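Local coordinates for imine reductase (Bacillus cereus, PDB 4D3D), which catalyses the NADPH-dependent, S-selective reduction of imines such as 2-methylpyrroline to the corresponding amines, at residues S23-G28 / A76-V81; A37-E42 / L167-S172; L85-V90 / S111-E116; M254-V259 / V282-M287. One frame throughout, in Å; residues are numbered along the deposited sequence.

Contact 1 (S23-G28 / A76-V81); sequences SVTVIG and AANELV
Thr-25 and Val-81 pair in parallel where strand 23-27 runs beside the start of strand 80-83. The direct backbone hydrogen bond goes from Thr-25 N to Leu-80 O, 3.1 Å long and nearly straight at 168°, with the donor in the carbonyl plane. Val-81 CA adds a CA-H...O contact to Thr-25 O at 3.5 Å, and Ile-82 carries the ladder on with bonds to Thr-25 and Ile-27. At the other end a water takes over: it donates to Ser-23 O and accepts from Leu-80 N, two atoms too far apart to bond directly.

The apolar contacts are two. Val-24 and Leu-80 run alongside each other in the same direction, with Val-24 CG2 3.9 Å from Leu-80 CD2. Ile-27 reaches across by its extended tip (chi2 168°), which brings its CD1 to within 3.6 Å of Val-81 CG1.

A polar side chain links the strand to the end of helix 71-77. Thr-25 OG1, turned to the backbone-N side by a chi1 of -68°, hydrogen-bonds to Ala-74 O and touches Ala-77 CB, while Asn-78 packs between Ser-23 and Thr-25.

Strand 23-27 has strand 46-50 on its other side, and Gly-28 begins a GxGxxG sequence of the kind that binds dinucleotides, probably so here. This is the central strand pairing of a Rossmann fold, consistent with NADPH binding.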
loop_
_atom_site.group_PDB
_atom_site.type_symbol
_atom_site.label_atom_id
_atom_site.label_comp_id
_atom_site.label_asym_id
_atom_site.label_seq_id
_atom_site.Cartn_x
_atom_site.Cartn_y
_atom_site.Cartn_z
ATOM N N SER B 23 4.488 7.240 41.642
ATOM C CA SER B 23 4.079 8.661 41.596
ATOM C C SER B 23 4.472 9.234 40.214
ATOM O O SER B 23 5.582 8.968 39.756
ATOM C CB SER B 23 4.849 9.388 42.709
ATOM O OG SER B 23 4.273 10.634 42.984
ATOM N N VAL B 24 3.594 10.036 39.580
ATOM C CA VAL B 24 3.831 10.578 38.226
ATOM C C VAL B 24 2.985 11.851 37.982
ATOM O O VAL B 24 1.940 12.022 38.607
ATOM C CB VAL B 24 3.507 9.482 37.181
ATOM C CG1 VAL B 24 2.023 9.117 37.197
ATOM C CG2 VAL B 24 4.019 9.846 35.782
ATOM N N THR B 25 3.475 12.745 37.137
ATOM C CA THR B 25 2.756 13.956 36.751
ATOM C C THR B 25 2.278 13.809 35.309
ATOM O O THR B 25 3.047 13.341 34.429
ATOM C CB THR B 25 3.676 15.191 36.881
ATOM O OG1 THR B 25 3.960 15.428 38.258
ATOM C CG2 THR B 25 3.035 16.426 36.268
ATOM N N VAL B 26 1.044 14.237 35.021
ATOM C CA VAL B 26 0.493 14.270 33.650
ATOM C C VAL B 26 0.121 15.711 33.376
ATOM O O VAL B 26 -0.702 16.304 34.094
ATOM C CB VAL B 26 -0.717 13.340 33.474
ATOM C CG1 VAL B 26 -1.321 13.490 32.104
ATOM C CG2 VAL B 26 -0.302 11.907 33.753
ATOM N N ILE B 27 0.741 16.276 32.345
ATOM C CA ILE B 27 0.463 17.590 31.889
ATOM C C ILE B 27 -0.198 17.498 30.540
ATOM O O ILE B 27 0.307 16.905 29.578
ATOM C CB ILE B 27 1.725 18.468 31.792
ATOM C CG1 ILE B 27 2.267 18.868 33.165
ATOM C CG2 ILE B 27 1.417 19.742 30.977
ATOM C CD1 ILE B 27 3.624 19.475 33.181
ATOM N N GLY B 28 -1.395 18.066 30.434
ATOM C CA GLY B 28 -2.201 17.959 29.218
ATOM C C GLY B 28 -3.328 16.941 29.386
ATOM O O GLY B 28 -3.093 15.740 29.567
ATOM N N ALA B 76 7.352 20.333 40.013
ATOM C CA ALA B 76 7.948 20.044 41.331
ATOM C C ALA B 76 7.507 18.727 41.934
ATOM O O ALA B 76 8.246 18.134 42.765
ATOM C CB ALA B 76 7.684 21.204 42.310
ATOM N N ALA B 77 6.304 18.290 41.562
ATOM C CA ALA B 77 5.683 17.112 42.175
ATOM C C ALA B 77 6.439 15.801 41.986
ATOM O O ALA B 77 6.358 14.865 42.841
ATOM C CB ALA B 77 4.253 16.951 41.710
ATOM N N ASN B 78 7.064 15.640 40.813
ATOM C CA ASN B 78 7.612 14.363 40.430
ATOM C C ASN B 78 8.804 14.550 39.480
ATOM O O ASN B 78 8.951 15.592 38.784
ATOM C CB ASN B 78 6.555 13.475 39.696
ATOM C CG ASN B 78 5.437 13.022 40.558
ATOM O OD1 ASN B 78 4.286 13.507 40.459
ATOM N ND2 ASN B 78 5.739 12.143 41.456
ATOM N N GLU B 79 9.612 13.486 39.394
ATOM C CA GLU B 79 10.704 13.390 38.413
ATOM C C GLU B 79 10.181 13.123 37.009
ATOM O O GLU B 79 10.613 13.751 36.059
ATOM C CB GLU B 79 11.605 12.215 38.798
ATOM C CG GLU B 79 12.708 11.897 37.812
ATOM C CD GLU B 79 13.569 10.720 38.351
ATOM O OE1 GLU B 79 13.020 9.656 38.722
ATOM O OE2 GLU B 79 14.769 10.943 38.503
ATOM N N LEU B 80 9.210 12.216 36.924
ATOM C CA LEU B 80 8.627 11.831 35.621
ATOM C C LEU B 80 7.363 12.635 35.283
ATOM O O LEU B 80 6.394 12.652 36.095
ATOM C CB LEU B 80 8.326 10.339 35.649
ATOM C CG LEU B 80 7.847 9.769 34.315
ATOM C CD1 LEU B 80 8.922 9.852 33.271
ATOM C CD2 LEU B 80 7.365 8.327 34.470
ATOM N N VAL B 81 7.398 13.289 34.097
ATOM C CA VAL B 81 6.336 14.204 33.644
ATOM C C VAL B 81 5.908 13.720 32.270
ATOM O O VAL B 81 6.682 13.796 31.331
ATOM C CB VAL B 81 6.901 15.626 33.567
ATOM C CG1 VAL B 81 5.825 16.567 33.047
ATOM C CG2 VAL B 81 7.504 16.048 34.908
HETATM O O HOH W 1 8.284 10.346 39.173
#

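Contact 2 (A37-E42 / L167-S172); sequences ADVFLE and LEVLTS
Phe-40 and Leu-170 meet over the face of an aromatic ring, joining helix 31-42, the first helix of the Rossmann domain, to the end of helix 157-170. No hydrogen bond crosses between the two segments; the side chains that meet are apolar.

The Phe-40 side chain tells most of the story. Its CB does not head straight for the other helix. A chi1 of -76° puts CG opposite the carbonyl carbon, and from there the ring runs alongside Val-169 and Leu-170. Its CD1 comes to 4.1 Å from Val-169 CG1, in an oblique approach, and CE1 passes next to Val-169 CB. At the tip, Phe-40 CZ is 3.6 Å from Leu-170 CD2, with CG and CD1 of that leucine only slightly farther off. Leu-170 CD2 lies over one face, shifted toward the rim at CZ and about equally far from CE1 and CE2. The two side chains cross at about a right angle, and the methyl makes a CH-pi contact, 3.8 Å from the ring centroid and 17° off the ring normal. Beyond the two segments, Phe-40 also touches Val-47 of strand 46-50 and meets the ring of Tyr-45, the planes about 50° apart.

Next to Phe-40 in the chain, Val-39 faces Val-169 directly; the two valines overlap from opposing segments, each passing the other's tip. Their CG1 methyls are 3.8 Å apart, and Val-39 CG1 also rests 3.6 Å from the backbone oxygen, Val-169 O.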
loop_
_atom_site.group_PDB
_atom_site.type_symbol
_atom_site.label_atom_id
_atom_site.label_comp_id
_atom_site.label_asym_id
_atom_site.label_seq_id
_atom_site.Cartn_x
_atom_site.Cartn_y
_atom_site.Cartn_z
ATOM N N ALA B 37 -3.910 9.183 32.896
ATOM C CA ALA B 37 -4.058 9.463 34.310
ATOM C C ALA B 37 -5.003 8.447 34.997
ATOM O O ALA B 37 -4.804 8.021 36.126
ATOM C CB ALA B 37 -4.553 10.908 34.502
ATOM N N ASP B 38 -6.066 8.109 34.309
ATOM C CA ASP B 38 -7.072 7.167 34.838
ATOM C C ASP B 38 -6.451 5.786 35.125
ATOM O O ASP B 38 -6.645 5.179 36.211
ATOM C CB ASP B 38 -8.190 7.099 33.789
ATOM C CG ASP B 38 -9.503 6.768 34.361
ATOM O OD1 ASP B 38 -10.069 7.611 35.097
ATOM O OD2 ASP B 38 -9.975 5.664 34.055
ATOM N N VAL B 39 -5.665 5.296 34.172
ATOM C CA VAL B 39 -4.995 4.007 34.343
ATOM C C VAL B 39 -3.942 4.048 35.393
ATOM O O VAL B 39 -3.840 3.120 36.185
ATOM C CB VAL B 39 -4.373 3.514 33.041
ATOM C CG1 VAL B 39 -3.434 2.324 33.263
ATOM C CG2 VAL B 39 -5.495 3.123 32.132
ATOM N N PHE B 40 -3.161 5.141 35.454
ATOM C CA PHE B 40 -2.241 5.277 36.557
ATOM C C PHE B 40 -2.992 5.210 37.929
ATOM O O PHE B 40 -2.495 4.539 38.834
ATOM C CB PHE B 40 -1.416 6.589 36.475
ATOM C CG PHE B 40 -0.298 6.575 35.467
ATOM C CD1 PHE B 40 0.633 5.535 35.412
ATOM C CD2 PHE B 40 -0.138 7.669 34.589
ATOM C CE1 PHE B 40 1.660 5.530 34.461
ATOM C CE2 PHE B 40 0.928 7.710 33.671
ATOM C CZ PHE B 40 1.830 6.639 33.620
ATOM N N LEU B 41 -4.126 5.921 38.051
ATOM C CA LEU B 41 -4.907 5.928 39.323
ATOM C C LEU B 41 -5.391 4.526 39.672
ATOM O O LEU B 41 -5.261 4.073 40.814
ATOM C CB LEU B 41 -6.114 6.891 39.277
ATOM C CG LEU B 41 -5.710 8.380 39.372
ATOM C CD1 LEU B 41 -6.866 9.279 38.938
ATOM C CD2 LEU B 41 -5.172 8.773 40.768
ATOM N N GLU B 42 -5.885 3.842 38.669
ATOM C CA GLU B 42 -6.331 2.461 38.852
ATOM C C GLU B 42 -5.218 1.549 39.382
ATOM O O GLU B 42 -5.493 0.669 40.175
ATOM C CB GLU B 42 -6.870 1.931 37.541
ATOM C CG GLU B 42 -7.393 0.500 37.591
ATOM C CD GLU B 42 -7.820 0.016 36.223
ATOM O OE1 GLU B 42 -8.032 0.882 35.346
ATOM O OE2 GLU B 42 -7.930 -1.220 36.033
ATOM N N LEU B 167 6.071 3.462 32.415
ATOM C CA LEU B 167 5.520 3.622 31.060
ATOM C C LEU B 167 4.724 2.379 30.668
ATOM O O LEU B 167 3.729 2.487 30.036
ATOM C CB LEU B 167 6.641 3.918 30.019
ATOM C CG LEU B 167 7.292 5.284 30.285
ATOM C CD1 LEU B 167 8.486 5.448 29.359
ATOM C CD2 LEU B 167 6.286 6.420 30.124
ATOM N N GLU B 168 5.191 1.195 31.066
ATOM C CA GLU B 168 4.503 -0.081 30.705
ATOM C C GLU B 168 3.209 -0.368 31.473
ATOM O O GLU B 168 2.452 -1.278 31.123
ATOM C CB GLU B 168 5.515 -1.242 30.780
ATOM C CG GLU B 168 6.470 -1.221 29.614
ATOM C CD GLU B 168 7.541 -2.284 29.631
ATOM O OE1 GLU B 168 7.612 -3.099 30.556
ATOM O OE2 GLU B 168 8.359 -2.291 28.718
ATOM N N VAL B 169 2.886 0.462 32.467
ATOM C CA VAL B 169 1.531 0.468 32.999
ATOM C C VAL B 169 0.516 0.945 31.937
ATOM O O VAL B 169 -0.635 0.497 31.889
ATOM C CB VAL B 169 1.464 1.395 34.229
ATOM C CG1 VAL B 169 0.038 1.568 34.709
ATOM C CG2 VAL B 169 2.410 0.895 35.300
ATOM N N LEU B 170 0.954 1.829 31.035
ATOM C CA LEU B 170 0.076 2.366 30.000
ATOM C C LEU B 170 -0.121 1.431 28.783
ATOM O O LEU B 170 -1.249 1.275 28.289
ATOM C CB LEU B 170 0.617 3.727 29.501
ATOM C CG LEU B 170 0.786 4.771 30.604
ATOM C CD1 LEU B 170 1.298 6.038 29.956
ATOM C CD2 LEU B 170 -0.516 5.024 31.393
ATOM N N THR B 171 0.974 0.917 28.259
ATOM C CA THR B 171 1.015 0.042 27.084
ATOM C C THR B 171 2.312 -0.775 27.110
ATOM O O THR B 171 3.232 -0.466 27.889
ATOM C CB THR B 171 1.021 0.816 25.705
ATOM O OG1 THR B 171 2.313 1.412 25.484
ATOM C CG2 THR B 171 0.002 1.877 25.586
ATOM N N SER B 172 2.432 -1.799 26.241
ATOM C CA SER B 172 3.719 -2.415 25.961
ATOM C C SER B 172 4.636 -1.413 25.243
ATOM O O SER B 172 4.154 -0.455 24.672
ATOM C CB SER B 172 3.563 -3.697 25.146
ATOM O OG SER B 172 2.862 -4.614 25.972
#

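Contact 3 (L85-V90 / S111-E116); sequences LTDYNV and SSDTPE
The Tyr-88 ring turns its CD1-CE1 side to Ser-111 and Asp-113, both of which approach it obliquely. Ser-111 CB is 3.7 Å from Tyr-88 CD1, and Ser-111 O is 3.5 Å from Tyr-88 CE1; Asp-113 CB also packs on CD1. The ring and the Asp-113 carboxylate are 70° apart, so the two do not stack. Ala-118 and Ala-121 of helix 115-127, with His-132 and Thr-134 of strand 131-137, give the ring further company.

In one of its two conformers Ser-111 OG donates to Leu-85 O over 3.1 Å. With the donor 65° out of the carbonyl plane and a C=O...donor angle of 111°, the bond is poorly directed, and doubtful as a constant link. A water donates to both Thr-86 O and Ser-112 O. Asp-113 OD1 turns its anti lone pair to Thr-114 N, and Thr-114 N-caps helix 115-127 while hydrogen-bonding Glu-268 of the second subunit.

These loops follow strands 80-83 and 106-109, at the strand ends where Rossmann folds bind their dinucleotide. Asp-87, in one of two conformers, N-caps helix 88-95, its OD1 accepting from Asn-89 N on the anti lone pair. There its carboxylate nears that of Asp-113, and each might disfavour the other's charge.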
loop_
_atom_site.group_PDB
_atom_site.type_symbol
_atom_site.label_atom_id
_atom_site.label_comp_id
_atom_site.label_asym_id
_atom_site.label_seq_id
_atom_site.Cartn_x
_atom_site.Cartn_y
_atom_site.Cartn_z
ATOM N N LEU B 85 0.290 16.612 25.182
ATOM C CA LEU B 85 -0.106 17.875 24.679
ATOM C C LEU B 85 -0.528 17.698 23.197
ATOM O O LEU B 85 -0.179 16.732 22.542
ATOM C CB LEU B 85 1.071 18.857 24.743
ATOM C CG LEU B 85 1.734 19.002 26.129
ATOM C CD1 LEU B 85 2.987 19.901 26.107
ATOM C CD2 LEU B 85 0.710 19.559 27.099
ATOM N N THR B 86 -1.111 18.721 22.651
ATOM C CA THR B 86 -1.579 18.634 21.266
ATOM C C THR B 86 -0.456 18.849 20.235
ATOM O O THR B 86 -0.571 18.387 19.116
ATOM C CB THR B 86 -2.743 19.640 20.987
ATOM O OG1 THR B 86 -2.303 20.962 21.289
ATOM C CG2 THR B 86 -4.011 19.320 21.783
ATOM N N ASP B 87 0.640 19.546 20.609
ATOM C CA ASP B 87 1.713 19.913 19.691
ATOM C C ASP B 87 2.974 20.182 20.499
ATOM O O ASP B 87 2.844 20.582 21.671
ATOM C CB ASP B 87 1.338 21.214 18.992
ATOM C CG ASP B 87 2.175 21.501 17.744
ATOM O OD1 ASP B 87 3.283 22.096 17.798
ATOM O OD2 ASP B 87 1.670 21.179 16.658
ATOM N N TYR B 88 4.150 20.076 19.896
ATOM C CA TYR B 88 5.380 20.523 20.578
ATOM C C TYR B 88 5.424 22.013 20.862
ATOM O O TYR B 88 6.071 22.459 21.892
ATOM C CB TYR B 88 6.643 20.159 19.765
ATOM C CG TYR B 88 7.097 18.740 19.944
ATOM C CD1 TYR B 88 6.507 17.670 19.237
ATOM C CD2 TYR B 88 8.135 18.447 20.855
ATOM C CE1 TYR B 88 6.936 16.361 19.434
ATOM C CE2 TYR B 88 8.573 17.154 21.028
ATOM C CZ TYR B 88 8.015 16.130 20.337
ATOM O OH TYR B 88 8.432 14.850 20.652
ATOM N N ASN B 89 4.739 22.822 20.040
ATOM C CA ASN B 89 4.677 24.248 20.386
ATOM C C ASN B 89 4.116 24.568 21.774
ATOM O O ASN B 89 4.533 25.594 22.386
ATOM C CB ASN B 89 3.969 25.073 19.322
ATOM C CG ASN B 89 4.809 25.139 18.086
ATOM O OD1 ASN B 89 6.029 24.869 18.140
ATOM N ND2 ASN B 89 4.186 25.371 16.981
ATOM N N VAL B 90 3.192 23.742 22.220
ATOM C CA VAL B 90 2.548 23.919 23.523
ATOM C C VAL B 90 3.696 23.716 24.544
ATOM O O VAL B 90 3.775 24.429 25.505
ATOM C CB VAL B 90 1.402 22.930 23.829
ATOM C CG1 VAL B 90 0.885 23.122 25.241
ATOM C CG2 VAL B 90 0.237 23.134 22.838
ATOM N N SER B 111 3.425 14.138 21.720
ATOM C CA SER B 111 2.837 14.793 20.557
ATOM C C SER B 111 3.299 14.087 19.262
ATOM O O SER B 111 4.494 13.813 19.119
ATOM C CB SER B 111 3.289 16.241 20.503
ATOM O OG SER B 111 2.810 17.017 21.637
ATOM N N SER B 112 2.386 13.859 18.313
ATOM C CA SER B 112 2.775 13.406 16.952
ATOM C C SER B 112 3.291 14.553 16.088
ATOM O O SER B 112 2.595 15.574 15.855
ATOM C CB SER B 112 1.568 12.659 16.291
ATOM O OG SER B 112 1.918 12.145 15.018
ATOM N N ASP B 113 4.525 14.400 15.640
ATOM C CA ASP B 113 5.188 15.323 14.800
ATOM C C ASP B 113 6.379 14.602 14.146
ATOM O O ASP B 113 6.412 13.332 14.113
ATOM C CB ASP B 113 5.625 16.614 15.602
ATOM C CG ASP B 113 5.629 17.874 14.737
ATOM O OD1 ASP B 113 6.134 17.973 13.550
ATOM O OD2 ASP B 113 5.129 18.901 15.242
ATOM N N THR B 114 7.206 15.404 13.502
ATOM C CA THR B 114 8.273 14.943 12.729
ATOM C C THR B 114 9.419 14.471 13.695
ATOM O O THR B 114 9.521 14.870 14.887
ATOM C CB THR B 114 8.785 15.974 11.766
ATOM O OG1 THR B 114 9.514 17.034 12.423
ATOM C CG2 THR B 114 7.639 16.574 10.867
ATOM N N PRO B 115 10.331 13.697 13.124
ATOM C CA PRO B 115 11.545 13.327 13.869
ATOM C C PRO B 115 12.345 14.582 14.265
ATOM O O PRO B 115 12.864 14.632 15.370
ATOM C CB PRO B 115 12.297 12.501 12.827
ATOM C CG PRO B 115 11.194 11.827 12.009
ATOM C CD PRO B 115 10.173 12.912 11.859
ATOM N N GLU B 116 12.476 15.567 13.377
ATOM C CA GLU B 116 13.299 16.756 13.683
ATOM C C GLU B 116 12.682 17.573 14.819
ATOM O O GLU B 116 13.397 18.094 15.679
ATOM C CB GLU B 116 13.542 17.593 12.463
ATOM C CG GLU B 116 14.247 18.934 12.697
ATOM C CD GLU B 116 14.446 19.809 11.433
ATOM O OE1 GLU B 116 14.136 19.383 10.291
ATOM O OE2 GLU B 116 15.002 20.944 11.565
HETATM O O HOH W 2 1.271 17.567 16.856
HETATM O O HOH W 3 6.796 13.040 20.497
#

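Contact 4 (M254-V259 / V282-M287); sequences MGLASV and VFRRGM
Leu-256 and Phe-283 lie at the closest backbone approach of an antiparallel helix pair in the C-terminal domain, an apolar contact between helix 252-268 and helix 274-288. Over these segments the axes come within 9.7 Å, with 152° between their N-to-C directions, and no hydrogen bond crosses.

Phe-283 points its CB toward the other helix and brings the CD2-CE2 side of its ring against the backbone. Because Gly-255 has no side chain, the ring can settle close: Phe-283 CE2 is 3.7 Å from Gly-255 C, and Phe-283 CD2 is 3.6 Å from Leu-256 N, both oblique to the ring. Val-259 supplies a methyl over one ring face. Its CG2 sits 4.0 Å from the Phe-283 centroid and 15° off the normal, a CH-pi contact.

Leu-256 comes from the opposing helix and overlaps Phe-283 lengthwise. With CG opposite its own nitrogen (chi1 175°), it divides its two methyls: CD1 touches Phe-283 CB at 3.9 Å and Arg-284 CG at 3.8 Å, while CD2 meets Met-287 CG at 3.9 Å. Arg-284 thus contributes the aliphatic part of its chain.

Leu-280 and Val-279, earlier on helix 274-288, continue the packing against Val-259. Helix 182-210 of the second subunit packs on the pair through its Trp-195, edge-to-face with Phe-283, and its Leu-199, while Leu-299 and helix 300-304 of the same chain lie by helix 274-288.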
loop_
_atom_site.group_PDB
_atom_site.type_symbol
_atom_site.label_atom_id
_atom_site.label_comp_id
_atom_site.label_asym_id
_atom_site.label_seq_id
_atom_site.Cartn_x
_atom_site.Cartn_y
_atom_site.Cartn_z
ATOM N N MET B 254 8.726 -2.648 -18.081
ATOM C CA MET B 254 7.511 -3.491 -18.007
ATOM C C MET B 254 6.530 -2.940 -16.900
ATOM O O MET B 254 5.292 -3.018 -17.090
ATOM C CB MET B 254 7.831 -4.953 -17.765
ATOM C CG MET B 254 8.663 -5.629 -18.838
ATOM S SD MET B 254 7.789 -5.624 -20.397
ATOM C CE MET B 254 6.701 -7.030 -20.196
ATOM N N GLY B 255 7.083 -2.498 -15.813
ATOM C CA GLY B 255 6.299 -1.803 -14.761
ATOM C C GLY B 255 5.615 -0.586 -15.283
ATOM O O GLY B 255 4.451 -0.359 -15.000
ATOM N N LEU B 256 6.358 0.273 -16.031
ATOM C CA LEU B 256 5.727 1.442 -16.638
ATOM C C LEU B 256 4.509 1.104 -17.518
ATOM O O LEU B 256 3.452 1.648 -17.437
ATOM C CB LEU B 256 6.743 2.220 -17.528
ATOM C CG LEU B 256 6.209 3.381 -18.323
ATOM C CD1 LEU B 256 5.682 4.502 -17.451
ATOM C CD2 LEU B 256 7.284 3.881 -19.353
ATOM N N ALA B 257 4.666 0.069 -18.383
ATOM C CA ALA B 257 3.584 -0.331 -19.205
ATOM C C ALA B 257 2.348 -0.808 -18.401
ATOM O O ALA B 257 1.223 -0.539 -18.763
ATOM C CB ALA B 257 4.048 -1.481 -20.112
ATOM N N SER B 258 2.602 -1.516 -17.333
ATOM C CA SER B 258 1.556 -1.960 -16.437
ATOM C C SER B 258 0.782 -0.776 -15.746
ATOM O O SER B 258 -0.453 -0.729 -15.746
ATOM C CB SER B 258 2.165 -2.855 -15.405
ATOM O OG SER B 258 1.250 -3.364 -14.496
ATOM N N VAL B 259 1.552 0.202 -15.312
ATOM C CA VAL B 259 0.953 1.391 -14.722
ATOM C C VAL B 259 0.150 2.161 -15.730
ATOM O O VAL B 259 -0.936 2.667 -15.451
ATOM C CB VAL B 259 2.033 2.275 -14.035
ATOM C CG1 VAL B 259 1.404 3.559 -13.512
ATOM C CG2 VAL B 259 2.682 1.538 -12.887
ATOM N N VAL B 282 6.219 9.059 -11.482
ATOM C CA VAL B 282 7.399 8.500 -10.803
ATOM C C VAL B 282 8.117 7.510 -11.743
ATOM O O VAL B 282 9.353 7.556 -11.922
ATOM C CB VAL B 282 7.059 7.839 -9.456
ATOM C CG1 VAL B 282 8.291 7.215 -8.864
ATOM C CG2 VAL B 282 6.501 8.846 -8.454
ATOM N N PHE B 283 7.350 6.547 -12.271
ATOM C CA PHE B 283 7.904 5.565 -13.245
ATOM C C PHE B 283 8.565 6.265 -14.430
ATOM O O PHE B 283 9.669 5.868 -14.827
ATOM C CB PHE B 283 6.837 4.608 -13.736
ATOM C CG PHE B 283 6.606 3.408 -12.798
ATOM C CD1 PHE B 283 5.871 3.542 -11.637
ATOM C CD2 PHE B 283 7.138 2.179 -13.113
ATOM C CE1 PHE B 283 5.778 2.468 -10.775
ATOM C CE2 PHE B 283 6.976 1.068 -12.259
ATOM C CZ PHE B 283 6.263 1.249 -11.101
ATOM N N ARG B 284 7.906 7.264 -14.984
ATOM C CA ARG B 284 8.478 7.997 -16.123
ATOM C C ARG B 284 9.755 8.711 -15.767
ATOM O O ARG B 284 10.713 8.689 -16.550
ATOM C CB ARG B 284 7.479 8.917 -16.752
ATOM C CG ARG B 284 6.374 8.198 -17.498
ATOM C CD ARG B 284 5.534 9.054 -18.445
ATOM N NE ARG B 284 6.403 9.624 -19.540
ATOM C CZ ARG B 284 6.767 9.024 -20.706
ATOM N NH1 ARG B 284 6.360 7.760 -21.065
ATOM N NH2 ARG B 284 7.548 9.703 -21.573
ATOM N N ARG B 285 9.834 9.285 -14.588
ATOM C CA ARG B 285 11.072 9.885 -14.162
ATOM C C ARG B 285 12.185 8.904 -14.028
ATOM O O ARG B 285 13.314 9.179 -14.372
ATOM C CB ARG B 285 10.836 10.688 -12.830
ATOM C CG ARG B 285 10.007 11.921 -13.045
ATOM C CD ARG B 285 9.200 12.324 -11.791
ATOM N NE ARG B 285 10.020 12.769 -10.768
ATOM C CZ ARG B 285 9.630 12.964 -9.478
ATOM N NH1 ARG B 285 8.382 12.611 -8.939
ATOM N NH2 ARG B 285 10.565 13.414 -8.735
ATOM N N GLY B 286 11.925 7.704 -13.547
ATOM C CA GLY B 286 12.952 6.684 -13.499
ATOM C C GLY B 286 13.420 6.233 -14.888
ATOM O O GLY B 286 14.595 5.947 -15.066
ATOM N N MET B 287 12.494 6.089 -15.814
ATOM C CA MET B 287 12.824 5.740 -17.198
ATOM C C MET B 287 13.729 6.780 -17.839
ATOM O O MET B 287 14.756 6.442 -18.406
ATOM C CB MET B 287 11.539 5.549 -17.994
ATOM C CG MET B 287 10.733 4.306 -17.596
ATOM S SD MET B 287 11.545 2.728 -17.877
ATOM C CE MET B 287 11.762 2.789 -19.704
#

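In the fold
Contacts 1, 2 and 3 all belong to the N-terminal Rossmann domain, whereas contact 4 lies in the helical C-terminal domain, its centre 54 Å from that of contact 1. Contacts 1 and 2 have centres 13 Å apart and touch through Val-24 CG1 and Phe-40 CD2, 3.7 Å apart; their segments alternate along the chain, strand 23-27 leading into helix 31-42. Contact 3 follows contact 1, and Leu-85 packs against Ile-27 and Gly-28 at the strand ends. Contact 2 spans the longest stretch of chain and encloses contact 3. Contacts 3 and 4 both touch the second subunit, so dimerisation involves both domains.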